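Local coordinates for B12-binding domain-containing protein (Kitasatospora setae, PDB 6WTE) that binds cobalamin and a [4Fe-4S] cluster and probably transfers methyl groups as the radical SAM methylase TsrM, by a non-radical route, at residues Ala500-Leu505 with Val514-Val519; Arg338-Ser343 with Pro387-Ala392. All blocks are in the same frame, centred on the assembly; numbering follows the deposited sequence. Where two conformers were deposited one is given.

Contact 1: Ala500-Leu505 with Val514-Val519; sequences ADLWAL and VMLPTV
Trp-503 of helix 491-503 makes the one hydrogen bond between the segments: its indole NE1 reaches the backbone O of Pro-517 at 2.8 Å. The N-H...O angle is 161° and the carbonyl oxygen lies almost exactly in the ring plane; this in-plane bond, with Leu-516 on one face, probably limits rotation of the indole.

Around this bond the packing is apolar. Leu-516 turns one methyl, CD1, onto a face of the indole, 3.6 Å from the centroid of the five-membered ring in a CH-pi contact. With CG anti to its carbonyl carbon (chi1 -64°), Leu-516 brings its other methyl, CD2, onto Leu-502 CG at 4.0 Å. Leu-502 CD2 also meets Pro-517 CD at 3.9 Å, the side chains crossing at about a right angle. Thr-518 contributes its methyl, CG2 lying 3.5 Å from Trp-503 CZ2.

Replacing the tryptophan by a leucine would probably leave the Pro-517 carbonyl without this donor and Leu-516 CD1 without its aromatic face. Helix 491-503 thus packs on the chain leaving strand 514-515, the parallel partner of strand 404-412, whose Phe-407 touches both leucines. The join is mainly hydrophobic, with a single directed bond satisfying the Pro-517 carbonyl.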
ATOM      1  N   ALA A 500     -22.666  -9.120  -7.776  1.00 20.78           N
ATOM      2  CA  ALA A 500     -23.460  -9.418  -8.966  1.00 21.71           C
ATOM      3  C   ALA A 500     -24.312  -8.224  -9.382  1.00 22.47           C
ATOM      4  O   ALA A 500     -24.505  -7.986 -10.579  1.00 23.62           O
ATOM      5  CB  ALA A 500     -24.344 -10.640  -8.722  1.00 21.94           C
ATOM      6  N   ASP A 501     -24.829  -7.467  -8.408  1.00 21.84           N
ATOM      7  CA  ASP A 501     -25.601  -6.266  -8.721  1.00 21.83           C
ATOM      8  C   ASP A 501     -24.763  -5.257  -9.494  1.00 21.37           C
ATOM      9  O   ASP A 501     -25.262  -4.592 -10.407  1.00 22.36           O
ATOM     10  CB  ASP A 501     -26.128  -5.614  -7.439  1.00 23.69           C
ATOM     11  CG  ASP A 501     -27.187  -6.444  -6.742  1.00 25.08           C
ATOM     12  OD1 ASP A 501     -27.885  -7.221  -7.421  1.00 26.34           O
ATOM     13  OD2 ASP A 501     -27.324  -6.302  -5.507  1.00 31.03           O
ATOM     14  N   LEU A 502     -23.491  -5.110  -9.123  1.00 21.64           N
ATOM     15  CA  LEU A 502     -22.628  -4.162  -9.817  1.00 20.13           C
ATOM     16  C   LEU A 502     -22.333  -4.627 -11.239  1.00 20.68           C
ATOM     17  O   LEU A 502     -22.373  -3.823 -12.178  1.00 20.00           O
ATOM     18  CB  LEU A 502     -21.338  -3.954  -9.023  1.00 20.52           C
ATOM     19  CG  LEU A 502     -20.265  -3.059  -9.647  1.00 18.14           C
ATOM     20  CD1 LEU A 502     -20.798  -1.656  -9.891  1.00 18.70           C
ATOM     21  CD2 LEU A 502     -19.037  -3.012  -8.765  1.00 20.90           C
ATOM     22  N   TRP A 503     -22.057  -5.924 -11.421  1.00 22.27           N
ATOM     23  CA  TRP A 503     -21.808  -6.450 -12.764  1.00 23.05           C
ATOM     24  C   TRP A 503     -22.974  -6.184 -13.703  1.00 23.72           C
ATOM     25  O   TRP A 503     -22.774  -5.938 -14.897  1.00 27.38           O
ATOM     26  CB  TRP A 503     -21.537  -7.950 -12.710  1.00 24.86           C
ATOM     27  CG  TRP A 503     -20.112  -8.295 -12.539  1.00 26.72           C
ATOM     28  CD1 TRP A 503     -19.375  -8.202 -11.400  1.00 24.82           C
ATOM     29  CD2 TRP A 503     -19.231  -8.792 -13.553  1.00 25.80           C
ATOM     30  NE1 TRP A 503     -18.088  -8.621 -11.637  1.00 25.80           N
ATOM     31  CE2 TRP A 503     -17.973  -8.983 -12.954  1.00 24.93           C
ATOM     32  CE3 TRP A 503     -19.387  -9.094 -14.911  1.00 31.74           C
ATOM     33  CZ2 TRP A 503     -16.873  -9.465 -13.662  1.00 30.10           C
ATOM     34  CZ3 TRP A 503     -18.294  -9.573 -15.614  1.00 30.99           C
ATOM     35  CH2 TRP A 503     -17.053  -9.754 -14.988  1.00 32.03           C
ATOM     36  N   ALA A 504     -24.201  -6.246 -13.188  1.00 26.24           N
ATOM     37  CA  ALA A 504     -25.371  -6.046 -14.033  1.00 22.70           C
ATOM     38  C   ALA A 504     -25.469  -4.632 -14.584  1.00 24.50           C
ATOM     39  O   ALA A 504     -26.259  -4.398 -15.506  1.00 26.50           O
ATOM     40  CB  ALA A 504     -26.643  -6.384 -13.254  1.00 24.55           C
ATOM     41  N   LEU A 505     -24.706  -3.684 -14.042  1.00 21.30           N
ATOM     42  CA  LEU A 505     -24.746  -2.313 -14.531  1.00 23.28           C
ATOM     43  C   LEU A 505     -23.844  -2.071 -15.736  1.00 23.68           C
ATOM     44  O   LEU A 505     -23.977  -1.029 -16.386  1.00 25.63           O
ATOM     45  CB  LEU A 505     -24.363  -1.346 -13.412  1.00 21.87           C
ATOM     46  CG  LEU A 505     -25.307  -1.349 -12.212  1.00 23.70           C
ATOM     47  CD1 LEU A 505     -24.800  -0.391 -11.154  1.00 21.25           C
ATOM     48  CD2 LEU A 505     -26.723  -0.989 -12.646  1.00 24.74           C
ATOM     49  N   VAL A 514     -13.203  -2.617 -18.440  1.00 13.02           N
ATOM     50  CA  VAL A 514     -13.537  -2.436 -17.033  1.00 12.77           C
ATOM     51  C   VAL A 514     -12.897  -3.537 -16.206  1.00 15.19           C
ATOM     52  O   VAL A 514     -12.717  -4.670 -16.666  1.00 14.71           O
ATOM     53  CB  VAL A 514     -15.058  -2.423 -16.775  1.00 16.17           C
ATOM     54  CG1 VAL A 514     -15.730  -1.361 -17.612  1.00 18.28           C
ATOM     55  CG2 VAL A 514     -15.664  -3.788 -17.038  1.00 20.00           C
ATOM     56  N   MET A 515     -12.571  -3.189 -14.965  1.00 13.26           N
ATOM     57  CA  MET A 515     -12.141  -4.137 -13.946  1.00 12.89           C
ATOM     58  C   MET A 515     -13.163  -4.100 -12.822  1.00 17.04           C
ATOM     59  O   MET A 515     -13.340  -3.061 -12.181  1.00 14.75           O
ATOM     60  CB  MET A 515     -10.754  -3.781 -13.425  1.00 15.00           C
ATOM     61  CG  MET A 515      -9.640  -4.083 -14.409  1.00 14.97           C
ATOM     62  SD  MET A 515      -8.049  -3.813 -13.616  1.00 18.90           S
ATOM     63  CE  MET A 515      -6.911  -4.343 -14.891  1.00 17.76           C
ATOM     64  N   LEU A 516     -13.820  -5.230 -12.583  1.00 15.91           N
ATOM     65  CA  LEU A 516     -14.864  -5.365 -11.583  1.00 15.07           C
ATOM     66  C   LEU A 516     -14.440  -6.374 -10.529  1.00 15.20           C
ATOM     67  O   LEU A 516     -13.643  -7.274 -10.812  1.00 17.72           O
ATOM     68  CB  LEU A 516     -16.173  -5.840 -12.224  1.00 17.60           C
ATOM     69  CG  LEU A 516     -16.812  -4.899 -13.241  1.00 17.79           C
ATOM     70  CD1 LEU A 516     -17.768  -5.665 -14.132  1.00 21.79           C
ATOM     71  CD2 LEU A 516     -17.550  -3.821 -12.492  1.00 17.67           C
ATOM     72  N   PRO A 517     -14.951  -6.257  -9.310  1.00 15.00           N
ATOM     73  CA  PRO A 517     -14.693  -7.297  -8.317  1.00 18.79           C
ATOM     74  C   PRO A 517     -15.392  -8.581  -8.723  1.00 18.63           C
ATOM     75  O   PRO A 517     -16.450  -8.567  -9.357  1.00 20.67           O
ATOM     76  CB  PRO A 517     -15.288  -6.719  -7.029  1.00 16.92           C
ATOM     77  CG  PRO A 517     -16.316  -5.757  -7.487  1.00 21.07           C
ATOM     78  CD  PRO A 517     -15.820  -5.188  -8.784  1.00 16.03           C
ATOM     79  N   THR A 518     -14.775  -9.702  -8.370  1.00 18.55           N
ATOM     80  CA  THR A 518     -15.350 -11.005  -8.663  1.00 18.93           C
ATOM     81  C   THR A 518     -15.205 -11.898  -7.445  1.00 19.80           C
ATOM     82  O   THR A 518     -14.320 -11.704  -6.612  1.00 18.86           O
ATOM     83  CB  THR A 518     -14.664 -11.685  -9.855  1.00 24.30           C
ATOM     84  OG1 THR A 518     -13.251 -11.729  -9.621  1.00 19.68           O
ATOM     85  CG2 THR A 518     -14.938 -10.931 -11.139  1.00 22.52           C
ATOM     86  N   VAL A 519     -16.093 -12.886  -7.363  1.00 21.43           N
ATOM     87  CA  VAL A 519     -15.989 -13.976  -6.401  1.00 23.53           C
ATOM     88  C   VAL A 519     -16.020 -15.266  -7.208  1.00 22.50           C
ATOM     89  O   VAL A 519     -16.180 -15.231  -8.435  1.00 17.41           O
ATOM     90  CB  VAL A 519     -17.115 -13.931  -5.351  1.00 24.85           C
ATOM     91  CG1 VAL A 519     -16.997 -12.671  -4.510  1.00 20.63           C
ATOM     92  CG2 VAL A 519     -18.476 -13.998  -6.024  1.00 23.88           C
TER

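Contact 2: Arg338-Ser343 with Pro387-Ala392; sequences RPELLS and PETVRA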
ATOM      1  N   ARG A 338     -20.706  11.776  -6.802  1.00 14.02           N
ATOM      2  CA  ARG A 338     -21.792  12.431  -6.087  0.50 17.91           C
ATOM      3  C   ARG A 338     -21.245  13.257  -4.927  1.00 17.42           C
ATOM      4  O   ARG A 338     -20.542  12.709  -4.062  1.00 15.70           O
ATOM      5  CB  ARG A 338     -22.792  11.400  -5.586  0.50 19.09           C
ATOM      6  CG  ARG A 338     -23.690  10.834  -6.683  0.50 20.22           C
ATOM      7  CD  ARG A 338     -24.568  11.928  -7.285  0.50 22.65           C
ATOM      8  NE  ARG A 338     -25.560  11.406  -8.224  0.50 24.97           N
ATOM      9  CZ  ARG A 338     -26.728  10.878  -7.865  0.50 25.88           C
ATOM     10  NH1 ARG A 338     -27.049  10.787  -6.583  0.50 23.22           N
ATOM     11  NH2 ARG A 338     -27.575  10.436  -8.785  0.50 22.55           N
ATOM     12  N   PRO A 339     -21.537  14.560  -4.869  1.00 19.59           N
ATOM     13  CA  PRO A 339     -21.051  15.377  -3.746  1.00 20.02           C
ATOM     14  C   PRO A 339     -21.539  14.886  -2.400  1.00 22.28           C
ATOM     15  O   PRO A 339     -20.805  14.996  -1.409  1.00 20.24           O
ATOM     16  CB  PRO A 339     -21.596  16.779  -4.066  1.00 27.60           C
ATOM     17  CG  PRO A 339     -21.880  16.763  -5.535  1.00 28.73           C
ATOM     18  CD  PRO A 339     -22.277  15.355  -5.866  1.00 24.59           C
ATOM     19  N   GLU A 340     -22.751  14.330  -2.332  1.00 20.01           N
ATOM     20  CA  GLU A 340     -23.252  13.843  -1.054  1.00 19.18           C
ATOM     21  C   GLU A 340     -22.425  12.670  -0.541  1.00 18.88           C
ATOM     22  O   GLU A 340     -22.334  12.464   0.674  1.00 20.88           O
ATOM     23  CB  GLU A 340     -24.729  13.460  -1.174  1.00 28.09           C
ATOM     24  CG  GLU A 340     -25.033  12.386  -2.208  1.00 28.96           C
ATOM     25  CD  GLU A 340     -25.370  12.941  -3.591  1.00 31.08           C
ATOM     26  OE1 GLU A 340     -24.899  14.049  -3.954  1.00 28.45           O
ATOM     27  OE2 GLU A 340     -26.127  12.256  -4.316  1.00 31.27           O
ATOM     28  N   LEU A 341     -21.795  11.912  -1.436  1.00 16.34           N
ATOM     29  CA  LEU A 341     -20.902  10.837  -1.022  1.00 15.60           C
ATOM     30  C   LEU A 341     -19.482  11.327  -0.776  1.00 16.89           C
ATOM     31  O   LEU A 341     -18.841  10.899   0.190  1.00 15.31           O
ATOM     32  CB  LEU A 341     -20.899   9.724  -2.072  1.00 14.95           C
ATOM     33  CG  LEU A 341     -21.989   8.665  -1.867  1.00 20.16           C
ATOM     34  CD1 LEU A 341     -23.382   9.218  -2.087  1.00 20.27           C
ATOM     35  CD2 LEU A 341     -21.769   7.483  -2.757  1.00 22.03           C
ATOM     36  N   LEU A 342     -18.980  12.228  -1.627  1.00 14.94           N
ATOM     37  CA  LEU A 342     -17.600  12.684  -1.492  1.00 12.95           C
ATOM     38  C   LEU A 342     -17.426  13.621  -0.307  1.00 13.44           C
ATOM     39  O   LEU A 342     -16.341  13.670   0.287  1.00 13.57           O
ATOM     40  CB  LEU A 342     -17.150  13.363  -2.785  1.00 13.27           C
ATOM     41  CG  LEU A 342     -17.013  12.428  -3.983  1.00 11.29           C
ATOM     42  CD1 LEU A 342     -17.004  13.248  -5.259  1.00 11.39           C
ATOM     43  CD2 LEU A 342     -15.741  11.573  -3.879  1.00 10.95           C
ATOM     44  N   SER A 343     -18.474  14.359   0.055  1.00 13.28           N
ATOM     45  CA  SER A 343     -18.414  15.206   1.240  1.00 15.11           C
ATOM     46  C   SER A 343     -18.100  14.371   2.474  1.00 15.36           C
ATOM     47  O   SER A 343     -18.698  13.314   2.692  1.00 16.32           O
ATOM     48  CB  SER A 343     -19.739  15.944   1.428  1.00 16.37           C
ATOM     49  OG  SER A 343     -19.728  16.707   2.617  1.00 30.75           O
ATOM     50  N   PRO A 387     -28.378   2.253  -4.654  1.00 15.32           N
ATOM     51  CA  PRO A 387     -28.258   1.791  -6.047  1.00 18.23           C
ATOM     52  C   PRO A 387     -28.244   2.930  -7.053  1.00 19.74           C
ATOM     53  O   PRO A 387     -27.523   2.843  -8.051  1.00 17.19           O
ATOM     54  CB  PRO A 387     -29.483   0.885  -6.219  1.00 19.57           C
ATOM     55  CG  PRO A 387     -29.747   0.370  -4.841  1.00 20.43           C
ATOM     56  CD  PRO A 387     -29.402   1.493  -3.913  1.00 19.26           C
ATOM     57  N   GLU A 388     -28.983   4.015  -6.802  1.00 17.59           N
ATOM     58  CA  GLU A 388     -29.015   5.104  -7.773  1.00 18.85           C
ATOM     59  C   GLU A 388     -27.722   5.909  -7.762  1.00 18.14           C
ATOM     60  O   GLU A 388     -27.312   6.417  -8.814  1.00 17.94           O
ATOM     61  CB  GLU A 388     -30.231   6.012  -7.535  1.00 21.21           C
ATOM     62  CG  GLU A 388     -30.129   6.981  -6.368  1.00 26.64           C
ATOM     63  CD  GLU A 388     -29.691   8.376  -6.788  1.00 31.54           C
ATOM     64  OE1 GLU A 388     -29.837   9.315  -5.976  1.00 37.70           O
ATOM     65  OE2 GLU A 388     -29.215   8.541  -7.932  1.00 36.21           O
ATOM     66  N   THR A 389     -27.053   6.022  -6.608  1.00 15.85           N
ATOM     67  CA  THR A 389     -25.766   6.713  -6.589  1.00 16.56           C
ATOM     68  C   THR A 389     -24.699   5.901  -7.318  1.00 14.62           C
ATOM     69  O   THR A 389     -23.840   6.473  -7.998  1.00 15.46           O
ATOM     70  CB  THR A 389     -25.322   7.025  -5.154  1.00 16.28           C
ATOM     71  OG1 THR A 389     -25.179   5.814  -4.399  1.00 13.76           O
ATOM     72  CG2 THR A 389     -26.318   7.959  -4.460  1.00 16.82           C
ATOM     73  N   VAL A 390     -24.746   4.571  -7.211  1.00 13.82           N
ATOM     74  CA  VAL A 390     -23.801   3.734  -7.952  1.00 13.97           C
ATOM     75  C   VAL A 390     -24.016   3.884  -9.455  1.00 14.40           C
ATOM     76  O   VAL A 390     -23.064   4.100 -10.217  1.00 16.30           O
ATOM     77  CB  VAL A 390     -23.916   2.263  -7.515  1.00 16.62           C
ATOM     78  CG1 VAL A 390     -22.979   1.392  -8.355  1.00 15.16           C
ATOM     79  CG2 VAL A 390     -23.581   2.119  -6.049  1.00 14.09           C
ATOM     80  N   ARG A 391     -25.270   3.765  -9.908  1.00 17.26           N
ATOM     81  CA  ARG A 391     -25.555   3.874 -11.340  1.00 18.06           C
ATOM     82  C   ARG A 391     -25.104   5.217 -11.893  1.00 21.06           C
ATOM     83  O   ARG A 391     -24.528   5.286 -12.989  1.00 19.13           O
ATOM     84  CB  ARG A 391     -27.048   3.686 -11.608  1.00 19.57           C
ATOM     85  CG  ARG A 391     -27.583   2.308 -11.319  1.00 29.16           C
ATOM     86  CD  ARG A 391     -28.979   2.139 -11.894  1.00 41.52           C
ATOM     87  NE  ARG A 391     -29.678   1.008 -11.290  1.00 45.86           N
ATOM     88  CZ  ARG A 391     -30.607   1.128 -10.346  1.00 43.54           C
ATOM     89  NH1 ARG A 391     -30.956   2.330  -9.904  1.00 36.19           N
ATOM     90  NH2 ARG A 391     -31.191   0.044  -9.851  1.00 47.37           N
ATOM     91  N   ALA A 392     -25.365   6.297 -11.152  1.00 19.44           N
ATOM     92  CA  ALA A 392     -24.957   7.621 -11.610  1.00 21.16           C
ATOM     93  C   ALA A 392     -23.448   7.696 -11.785  1.00 16.67           C
ATOM     94  O   ALA A 392     -22.956   8.263 -12.769  1.00 15.57           O
ATOM     95  CB  ALA A 392     -25.433   8.686 -10.628  1.00 16.67           C
TER
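Arg-338, at the N-cap position of helix 339-342, reaches across to Glu-388 and, in the conformer described here, grips its carboxylate end-on with two nitrogens, one to each oxygen. A second conformer of the arginine was also modelled, which makes the bridge less certain. The guanidinium and carboxylate planes are 56° apart, far from coplanar. NH2 meets OE2 of Glu-388 on the syn side at 2.6 Å, whereas NH1 approaches OE1 from above the carboxylate plane at 3.2 Å, although this bond is nearly straight at 172°. NH1 is shared: it also binds Glu-340 OE2 at 2.9 Å, and the arginine thereby probably offsets the repulsion between two like-charged carboxylates.

Bends at chi2 in both chains bring the charged ends together, the two side chains crossing at about a right angle. One face of the guanidinium looks onto Thr-389 CA, and Ala-392 CB lies 3.3 Å from Arg-338 NH2. The methyl of Thr-389, CG2, is 3.6 Å from Arg-338 NH1 and 4.0 Å from Leu-341 CD1; its hydroxyl instead bonds Glu-385 and the backbone O of Thr-386.

Away from the annotated sites, the contact packs together two helices that follow neighbouring parallel strands of the barrel-like radical SAM sheet: helix 339-342 after strand 327-335, and the first turns of helix 387-398 after strand 373-380.

Overall arrangement
Helix 387-398 is the element that brings the two contacts together, their centres about 17 Å apart. Contact 2 uses its first turns directly, while contact 1 packs against it through residues 500-505: Leu-505 CD2 lies 3.7 Å from Arg-391 CG, and Leu-502 and Leu-505 both touch Val-390. Both contacts are only partly buried, but in contact 1 none of the touching residues is exposed and the chemistry is mostly apolar, with Leu-502 also reaching strands 373-380 and 404-412. Contact 2 has a buried Leu-341 and Thr-389 beside a charged network of Arg-338 with the exposed Glu-340 and Glu-388. The Pro-517 side chain of contact 1 comes within about 11 Å of cobalamin.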